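Local coordinates for uncharacterized protein (Methylibium petroleiphilum, PDB 3PL0) that probably acts as a dioxygenase of the 2OG-Fe family, built on the double-stranded beta-helix fold of the cupins, at residues A30-E33 / T34-M38. Numbering follows the deposited sequence.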
loop_
_atom_site.group_PDB
_atom_site.type_symbol
_atom_site.label_atom_id
_atom_site.label_comp_id
_atom_site.label_asym_id
_atom_site.label_seq_id
_atom_site.Cartn_x
_atom_site.Cartn_y
_atom_site.Cartn_z
ATOM N N ALA A 30 -13.075 -10.770 -2.858
ATOM C CA ALA A 30 -14.054 -11.438 -2.025
ATOM C C ALA A 30 -13.527 -11.629 -0.578
ATOM O O ALA A 30 -14.273 -11.423 0.395
ATOM C CB ALA A 30 -14.517 -12.795 -2.678
ATOM N N ALA A 31 -12.256 -12.005 -0.423
ATOM C CA ALA A 31 -11.663 -12.162 0.904
ATOM C C ALA A 31 -11.664 -10.833 1.668
ATOM O O ALA A 31 -11.928 -10.822 2.870
ATOM C CB ALA A 31 -10.252 -12.779 0.832
ATOM N N LEU A 32 -11.420 -9.722 0.973
ATOM C CA LEU A 32 -11.492 -8.387 1.572
ATOM C C LEU A 32 -12.880 -8.026 2.056
ATOM O O LEU A 32 -13.060 -7.521 3.184
ATOM C CB LEU A 32 -10.998 -7.303 0.589
ATOM C CG LEU A 32 -10.774 -5.932 1.260
ATOM C CD1 LEU A 32 -9.629 -5.946 2.276
ATOM C CD2 LEU A 32 -10.540 -4.837 0.247
ATOM N N GLU A 33 -13.870 -8.310 1.232
ATOM C CA GLU A 33 -15.272 -8.169 1.647
ATOM C C GLU A 33 -15.601 -8.938 2.918
ATOM O O GLU A 33 -16.220 -8.423 3.830
ATOM C CB GLU A 33 -16.215 -8.745 0.597
ATOM C CG GLU A 33 -16.569 -7.873 -0.479
ATOM C CD GLU A 33 -17.773 -8.420 -1.228
ATOM O OE1 GLU A 33 -17.774 -9.624 -1.556
ATOM O OE2 GLU A 33 -18.715 -7.651 -1.467
ATOM N N THR A 34 -15.216 -10.202 2.943
ATOM C CA THR A 34 -15.433 -11.041 4.101
ATOM C C THR A 34 -14.665 -10.508 5.309
ATOM O O THR A 34 -15.239 -10.410 6.380
ATOM C CB THR A 34 -15.079 -12.516 3.799
ATOM O OG1 THR A 34 -15.901 -12.955 2.718
ATOM C CG2 THR A 34 -15.348 -13.407 5.000
ATOM N N LEU A 35 -13.394 -10.122 5.132
ATOM C CA LEU A 35 -12.585 -9.647 6.247
ATOM C C LEU A 35 -13.173 -8.385 6.835
ATOM O O LEU A 35 -13.210 -8.206 8.075
ATOM C CB LEU A 35 -11.156 -9.337 5.816
ATOM C CG LEU A 35 -10.187 -8.989 6.949
ATOM C CD1 LEU A 35 -9.884 -10.272 7.816
ATOM C CD2 LEU A 35 -8.951 -8.391 6.390
ATOM N N THR A 36 -13.577 -7.475 5.957
ATOM C CA THR A 36 -13.939 -6.158 6.435
ATOM C C THR A 36 -15.411 -6.056 6.795
ATOM O O THR A 36 -15.812 -5.096 7.377
ATOM C CB THR A 36 -13.623 -5.088 5.380
ATOM O OG1 THR A 36 -14.387 -5.363 4.201
ATOM C CG2 THR A 36 -12.104 -5.049 5.049
ATOM N N GLY A 37 -16.226 -7.013 6.374
ATOM C CA GLY A 37 -17.680 -6.907 6.451
ATOM C C GLY A 37 -18.353 -5.819 5.627
ATOM O O GLY A 37 -19.475 -5.439 5.923
HETATM N N MSE A 38 -17.684 -5.348 4.587
HETATM C CA MSE A 38 -18.142 -4.269 3.708
HETATM C C MSE A 38 -18.204 -4.854 2.316
HETATM O O MSE A 38 -17.253 -5.493 1.883
HETATM C CB MSE A 38 -17.093 -3.185 3.581
HETATM C CG MSE A 38 -17.025 -2.164 4.619
HETATM SE SE MSE A 38 -18.474 -0.917 4.447
HETATM C CE MSE A 38 -19.252 -1.653 6.054
#
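Thr36 folds back over the preceding turn of its helix and doubles the backbone grip on Leu32. Its CB lies 3.3 Å from Leu32 O, and the two branches part from there. With chi1 at 61°, OG1 sits between the backbone N and the carbonyl carbon of its own residue, where it donates a 2.7 Å hydrogen bond to Leu32 O. Thr36 N donates to the same oxygen at 2.8 Å; the hydroxyl and the amide arrive from opposite faces of the carbonyl plane, and the hydroxyl is the more bent from the C=O line (137° against 157°). The methyl, CG2, also lies against Leu32 O (3.2 Å) and reaches out to Leu32 CD1 at 3.8 Å, the two side chains crossing at a slant beside Phe43. OG1 also receives a weak bond from Met38 N. This is the C-terminal end of helix 29-36, which packs against helix 118-134 through Leu32, Leu35 and Thr36. The helix stops at Gly37, whose positive phi turns the chain away; Gly37 N and, at 3.5 Å, Met38 N both reach Glu33 O, but only weakly. Met38 O comes back over Glu33, 3.3 Å from CA in a CA-H...O contact and 3.4 Å from CG. Buried here, this oxygen has no polar partner, while the Glu33 chain runs on, extended beyond CG, to bond Leu40 N through OE2.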